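Local structure of dual specificity phosphatase-like 15 isoform a (Homo sapiens, 1YZ4) at residues Ile101-Val106 with Gln136-Phe141; Glu72-Ile77 with Arg151-Arg156. The protein removes phosphate from phosphotyrosine, phosphoserine and phosphothreonine in proteins as a dual-specificity phosphatase, of which this chain is the catalytic domain. The protein carries 1 engineered substitution. All coordinates share one frame; numbering follows the deposited sequence.

Contact 1. Residues Ile101-Val106 with Gln136-Phe141; sequences IVTAYV and QQLEEF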
loop_
_atom_site.group_PDB
_atom_site.type_symbol
_atom_site.label_atom_id
_atom_site.label_comp_id
_atom_site.label_asym_id
_atom_site.label_seq_id
_atom_site.Cartn_x
_atom_site.Cartn_y
_atom_site.Cartn_z
ATOM N N ILE A 101 2.035 3.766 2.367
ATOM C CA ILE A 101 0.682 3.798 1.834
ATOM C C ILE A 101 -0.167 2.659 2.419
ATOM O O ILE A 101 -1.298 2.884 2.845
ATOM C CB ILE A 101 0.692 3.721 0.272
ATOM C CG1 ILE A 101 1.048 5.086 -0.321
ATOM C CG2 ILE A 101 -0.665 3.308 -0.257
ATOM C CD1 ILE A 101 2.427 5.570 0.035
ATOM N N VAL A 102 0.373 1.444 2.459
ATOM C CA VAL A 102 -0.393 0.323 3.003
ATOM C C VAL A 102 -0.676 0.462 4.506
ATOM O O VAL A 102 -1.757 0.083 4.980
ATOM C CB VAL A 102 0.311 -1.036 2.726
ATOM C CG1 VAL A 102 1.774 -0.946 3.086
ATOM C CG2 VAL A 102 -0.347 -2.145 3.540
ATOM N N THR A 103 0.281 1.011 5.252
ATOM C CA THR A 103 0.113 1.190 6.692
ATOM C C THR A 103 -1.048 2.144 6.939
ATOM O O THR A 103 -1.913 1.893 7.785
ATOM C CB THR A 103 1.408 1.746 7.345
ATOM O OG1 THR A 103 2.463 0.796 7.176
ATOM C CG2 THR A 103 1.222 1.970 8.847
ATOM N N ALA A 104 -1.072 3.230 6.178
ATOM C CA ALA A 104 -2.129 4.215 6.297
ATOM C C ALA A 104 -3.483 3.552 6.038
ATOM O O ALA A 104 -4.465 3.835 6.719
ATOM C CB ALA A 104 -1.894 5.331 5.303
ATOM N N TYR A 105 -3.531 2.662 5.051
ATOM C CA TYR A 105 -4.767 1.966 4.724
ATOM C C TYR A 105 -5.244 1.088 5.876
ATOM O O TYR A 105 -6.403 1.145 6.284
ATOM C CB TYR A 105 -4.581 1.070 3.508
ATOM C CG TYR A 105 -5.851 0.339 3.158
ATOM C CD1 TYR A 105 -6.922 1.014 2.567
ATOM C CD2 TYR A 105 -6.010 -1.017 3.457
ATOM C CE1 TYR A 105 -8.118 0.361 2.285
ATOM C CE2 TYR A 105 -7.211 -1.679 3.175
ATOM C CZ TYR A 105 -8.256 -0.977 2.589
ATOM O OH TYR A 105 -9.441 -1.610 2.301
ATOM N N VAL A 106 -4.338 0.253 6.375
ATOM C CA VAL A 106 -4.659 -0.654 7.463
ATOM C C VAL A 106 -5.024 0.118 8.725
ATOM O O VAL A 106 -5.858 -0.325 9.511
ATOM C CB VAL A 106 -3.482 -1.610 7.736
ATOM C CG1 VAL A 106 -3.812 -2.542 8.903
ATOM C CG2 VAL A 106 -3.198 -2.427 6.473
ATOM N N GLN A 136 6.389 10.176 10.506
ATOM C CA GLN A 136 5.787 11.349 11.143
ATOM C C GLN A 136 4.463 11.639 10.463
ATOM O O GLN A 136 3.465 11.941 11.126
ATOM C CB GLN A 136 6.701 12.568 11.013
ATOM C CG GLN A 136 8.003 12.445 11.789
ATOM C CD GLN A 136 8.847 13.704 11.734
ATOM O OE1 GLN A 136 9.388 14.067 10.684
ATOM N NE2 GLN A 136 8.959 14.384 12.869
ATOM N N GLN A 137 4.470 11.549 9.134
ATOM C CA GLN A 137 3.273 11.776 8.346
ATOM C C GLN A 137 2.239 10.719 8.725
ATOM O O GLN A 137 1.035 10.988 8.725
ATOM C CB GLN A 137 3.600 11.712 6.850
ATOM C CG GLN A 137 4.462 12.870 6.380
ATOM C CD GLN A 137 4.727 12.850 4.884
ATOM O OE1 GLN A 137 3.810 12.675 4.077
ATOM N NE2 GLN A 137 5.984 13.048 4.506
ATOM N N LEU A 138 2.710 9.520 9.053
ATOM C CA LEU A 138 1.803 8.455 9.471
ATOM C C LEU A 138 1.247 8.839 10.846
ATOM O O LEU A 138 0.081 8.590 11.153
ATOM C CB LEU A 138 2.543 7.110 9.532
ATOM C CG LEU A 138 2.810 6.477 8.156
ATOM C CD1 LEU A 138 3.849 5.367 8.269
ATOM C CD2 LEU A 138 1.491 5.935 7.571
ATOM N N GLU A 139 2.091 9.462 11.660
ATOM C CA GLU A 139 1.694 9.911 12.991
ATOM C C GLU A 139 0.516 10.877 12.843
ATOM O O GLU A 139 -0.515 10.717 13.494
ATOM C CB GLU A 139 2.861 10.633 13.674
ATOM C CG GLU A 139 3.459 9.906 14.865
ATOM C CD GLU A 139 2.533 9.877 16.060
ATOM O OE1 GLU A 139 1.418 9.329 15.942
ATOM O OE2 GLU A 139 2.921 10.405 17.120
ATOM N N GLU A 140 0.690 11.878 11.980
ATOM C CA GLU A 140 -0.348 12.873 11.725
ATOM C C GLU A 140 -1.628 12.169 11.311
ATOM O O GLU A 140 -2.657 12.295 11.963
ATOM C CB GLU A 140 0.066 13.814 10.591
ATOM C CG GLU A 140 1.147 14.827 10.928
ATOM C CD GLU A 140 1.585 15.633 9.706
ATOM O OE1 GLU A 140 0.708 16.221 9.024
ATOM O OE2 GLU A 140 2.808 15.676 9.432
ATOM N N PHE A 141 -1.538 11.429 10.212
ATOM C CA PHE A 141 -2.665 10.701 9.654
ATOM C C PHE A 141 -3.442 9.928 10.712
ATOM O O PHE A 141 -4.675 9.925 10.709
ATOM C CB PHE A 141 -2.177 9.739 8.573
ATOM C CG PHE A 141 -3.275 8.936 7.941
ATOM C CD1 PHE A 141 -4.154 9.525 7.033
ATOM C CD2 PHE A 141 -3.457 7.595 8.283
ATOM C CE1 PHE A 141 -5.198 8.795 6.477
ATOM C CE2 PHE A 141 -4.498 6.853 7.733
ATOM C CZ PHE A 141 -5.375 7.455 6.827
#
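Ala104 meets Leu138 and Phe141 where two nearly parallel segments, one on helix 97-110 and one on helix 132-143, show how a small residue lets larger ones reach a neighbouring backbone. The axes of 101-106 and 136-141 come within 10.5 Å at a crossing angle of -18°, a separation bridged chiefly from the 136-141 side.

The aliphatic part of the contact depends on one branch of Leu138. Its CD2 methyl lies 4.1 Å from Ala104 CB and about as close to Ala104 N, so it rests on the helix backbone itself. The same methyl also reaches Thr103 CG2, at 4.2 Å, and the two side chains cross at about a right angle. Thr103 holds its own CG2 anti to the backbone N, while OG1 hydrogen-bonds to Thr99 O, one turn earlier in its own helix.

The aromatic part is a CH-pi contact: Ala104 CB sits over one face of the Phe141 ring, 4.3 Å from its centroid and 28° off the normal. With CG anti to the backbone N (chi1 180°), Phe141 extends across to Ala104, whose carbonyl O lies 3.2 Å from CE2. Phe70 adds an edge-to-face partner to this ring.

All four touching residues are buried. The pair belongs to the helical part of the protein-tyrosine phosphatase fold, in which helix 97-110 follows the phosphate-binding loop that includes the engineered Ser91, at the position predicted to hold the phosphocysteine-forming nucleophile.

Contact 2. Residues Glu72-Ile77 with Arg151-Arg156; sequences ECINFI and RQLEER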
loop_
_atom_site.group_PDB
_atom_site.type_symbol
_atom_site.label_atom_id
_atom_site.label_comp_id
_atom_site.label_asym_id
_atom_site.label_seq_id
_atom_site.Cartn_x
_atom_site.Cartn_y
_atom_site.Cartn_z
ATOM N N GLU A 72 -6.665 9.303 -1.727
ATOM C CA GLU A 72 -6.907 8.671 -3.009
ATOM C C GLU A 72 -6.423 7.213 -3.064
ATOM O O GLU A 72 -7.094 6.371 -3.649
ATOM C CB GLU A 72 -6.266 9.503 -4.126
ATOM C CG GLU A 72 -4.746 9.557 -4.089
ATOM C CD GLU A 72 -4.185 10.632 -5.003
ATOM O OE1 GLU A 72 -4.505 10.621 -6.211
ATOM O OE2 GLU A 72 -3.426 11.491 -4.511
ATOM N N CYS A 73 -5.280 6.912 -2.452
ATOM C CA CYS A 73 -4.770 5.544 -2.462
ATOM C C CYS A 73 -5.668 4.616 -1.655
ATOM O O CYS A 73 -5.989 3.500 -2.084
ATOM C CB CYS A 73 -3.345 5.480 -1.889
ATOM S SG CYS A 73 -2.013 6.090 -2.971
ATOM N N ILE A 74 -6.073 5.077 -0.477
ATOM C CA ILE A 74 -6.929 4.271 0.373
ATOM C C ILE A 74 -8.287 4.024 -0.283
ATOM O O ILE A 74 -8.873 2.955 -0.124
ATOM C CB ILE A 74 -7.113 4.944 1.744
ATOM C CG1 ILE A 74 -5.788 4.889 2.510
ATOM C CG2 ILE A 74 -8.231 4.273 2.521
ATOM C CD1 ILE A 74 -5.809 5.579 3.860
ATOM N N ASN A 75 -8.778 5.006 -1.031
ATOM C CA ASN A 75 -10.063 4.861 -1.696
ATOM C C ASN A 75 -9.937 3.877 -2.837
ATOM O O ASN A 75 -10.833 3.071 -3.075
ATOM C CB ASN A 75 -10.559 6.218 -2.197
ATOM C CG ASN A 75 -11.376 6.959 -1.145
ATOM O OD1 ASN A 75 -12.588 6.777 -1.043
ATOM N ND2 ASN A 75 -10.708 7.780 -0.341
ATOM N N PHE A 76 -8.807 3.944 -3.532
ATOM C CA PHE A 76 -8.523 3.052 -4.648
ATOM C C PHE A 76 -8.491 1.611 -4.118
ATOM O O PHE A 76 -9.215 0.735 -4.598
ATOM C CB PHE A 76 -7.166 3.424 -5.252
ATOM C CG PHE A 76 -6.792 2.627 -6.475
ATOM C CD1 PHE A 76 -7.375 2.899 -7.710
ATOM C CD2 PHE A 76 -5.811 1.645 -6.402
ATOM C CE1 PHE A 76 -6.979 2.211 -8.860
ATOM C CE2 PHE A 76 -5.404 0.945 -7.547
ATOM C CZ PHE A 76 -5.987 1.231 -8.779
ATOM N N ILE A 77 -7.653 1.382 -3.111
ATOM C CA ILE A 77 -7.514 0.057 -2.513
ATOM C C ILE A 77 -8.828 -0.523 -2.001
ATOM O O ILE A 77 -9.159 -1.677 -2.280
ATOM C CB ILE A 77 -6.507 0.087 -1.345
ATOM C CG1 ILE A 77 -5.096 0.326 -1.896
ATOM C CG2 ILE A 77 -6.575 -1.225 -0.551
ATOM C CD1 ILE A 77 -4.079 0.732 -0.838
ATOM N N ARG A 151 -15.034 6.312 8.259
ATOM C CA ARG A 151 -16.448 6.628 8.143
ATOM C C ARG A 151 -16.779 6.964 6.680
ATOM O O ARG A 151 -17.817 6.551 6.156
ATOM C CB ARG A 151 -16.793 7.814 9.047
ATOM C CG ARG A 151 -18.256 8.224 9.027
ATOM C CD ARG A 151 -18.360 9.743 8.999
ATOM N NE ARG A 151 -17.881 10.292 7.728
ATOM C CZ ARG A 151 -17.322 11.490 7.590
ATOM N NH1 ARG A 151 -17.162 12.276 8.646
ATOM N NH2 ARG A 151 -16.928 11.909 6.393
ATOM N N GLN A 152 -15.887 7.713 6.027
ATOM C CA GLN A 152 -16.083 8.087 4.630
ATOM C C GLN A 152 -16.178 6.868 3.717
ATOM O O GLN A 152 -17.082 6.780 2.886
ATOM C CB GLN A 152 -14.941 8.989 4.155
ATOM C CG GLN A 152 -15.245 10.473 4.233
ATOM C CD GLN A 152 -14.066 11.335 3.810
ATOM O OE1 GLN A 152 -13.485 11.134 2.740
ATOM N NE2 GLN A 152 -13.709 12.306 4.647
ATOM N N LEU A 153 -15.248 5.927 3.873
ATOM C CA LEU A 153 -15.244 4.721 3.047
ATOM C C LEU A 153 -16.544 3.940 3.200
ATOM O O LEU A 153 -17.044 3.349 2.240
ATOM C CB LEU A 153 -14.062 3.819 3.417
ATOM C CG LEU A 153 -12.665 4.378 3.143
ATOM C CD1 LEU A 153 -11.632 3.504 3.826
ATOM C CD2 LEU A 153 -12.408 4.456 1.648
ATOM N N GLU A 154 -17.083 3.931 4.414
ATOM C CA GLU A 154 -18.326 3.230 4.681
ATOM C C GLU A 154 -19.429 3.883 3.853
ATOM O O GLU A 154 -20.301 3.205 3.313
ATOM C CB GLU A 154 -18.662 3.317 6.171
ATOM C CG GLU A 154 -17.606 2.691 7.073
ATOM C CD GLU A 154 -17.820 3.015 8.542
ATOM O OE1 GLU A 154 -18.939 2.793 9.047
ATOM O OE2 GLU A 154 -16.867 3.489 9.194
ATOM N N GLU A 155 -19.374 5.207 3.747
ATOM C CA GLU A 155 -20.363 5.952 2.986
ATOM C C GLU A 155 -20.230 5.707 1.488
ATOM O O GLU A 155 -21.212 5.402 0.820
ATOM C CB GLU A 155 -20.224 7.446 3.274
ATOM C CG GLU A 155 -20.815 7.893 4.598
ATOM C CD GLU A 155 -20.321 9.270 5.001
ATOM O OE1 GLU A 155 -20.110 10.109 4.099
ATOM O OE2 GLU A 155 -20.148 9.518 6.214
ATOM N N ARG A 156 -19.014 5.837 0.965
ATOM C CA ARG A 156 -18.768 5.635 -0.460
ATOM C C ARG A 156 -18.964 4.214 -0.970
ATOM O O ARG A 156 -19.512 4.016 -2.050
ATOM C CB ARG A 156 -17.351 6.085 -0.833
ATOM C CG ARG A 156 -17.236 7.545 -1.260
ATOM C CD ARG A 156 -17.627 8.472 -0.133
ATOM N NE ARG A 156 -17.063 9.806 -0.294
ATOM C CZ ARG A 156 -17.238 10.794 0.578
ATOM N NH1 ARG A 156 -17.964 10.592 1.670
ATOM N NH2 ARG A 156 -16.689 11.981 0.366
#
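Packing of the C-terminal helix 145-157 against helix 70-82, within the helical part of the phosphatase domain, brings Leu153 onto Ile74 and Asn75. The example illustrates how a forked aliphatic side chain can serve two neighbours at once: each methyl of Leu153 has its own partner, and the nearest pair of CA atoms, Asn75 CA and Leu153 CA, is 7.0 Å apart at the same place.

One branch makes the apolar contact. Leu153 CD1 lies 3.7 Å from Ile74 CG2, the short branch of the isoleucine, and the two side chains meet at about a right angle. Ile74 holds CG2 anti to its backbone N, with CG1 beside the N instead (chi1 -69°), and this directs the methyl to the leucine.

The other branch meets a polar group. Leu153 CD2 is 3.6 Å from Asn75 OD1 and 3.9 Å from Asn75 CG, a van der Waals contact. The methyl lies over the face of the amide, whose ND2 is held by a hydrogen bond to Lys71 O, one turn back in helix 70-82. Leu149 and Phe157 of helix 145-157 also touch Asn75, and Leu149 reaches Ile74 as well.

Around Leu153, on the exposed residues of helix 145-157, charges are paired along the helix rather than across the interface. Glu155 gives OE2 to Arg151 NE, at 2.8 Å, and OE1 to Arg156 NH1, at 3.3 Å, so both carboxylate oxygens are used. Glu155 OE1 lies in plane at the edge of the Arg156 guanidinium, and Gln152 OE1 lies 4.0 Å above the guanidinium plane, offset toward the rim.

A buried leucine on the inner side with an exposed salt-bridge network of Arg151, Glu155 and Arg156 is the pattern of an amphipathic helix, which here closes the helical part at the C-terminal end of the domain.

How the contacts relate
Followed from the N terminus, the chain first lays down 72-77 on helix 70-82, which lies against strands 36-40 and 52-56. It then passes through strand 87-91 and the loop at Ser91 into 101-106. After an excursion without strands, mostly helical, 136-141 returns to 101-106 and closes the loop of contact 1; helix 145-157 follows at once, and its 151-156 part closes the wider loop of contact 2. Contact 1 is thus nested inside contact 2. Ile74 joins them: its CG2 is 3.5 Å from Tyr105 CD1, and its CD1 is 3.5 Å from Phe141 CZ. Together the contacts join helices 132-143 and 145-157 to helices 70-82 and 97-110, which themselves lie on the sheet.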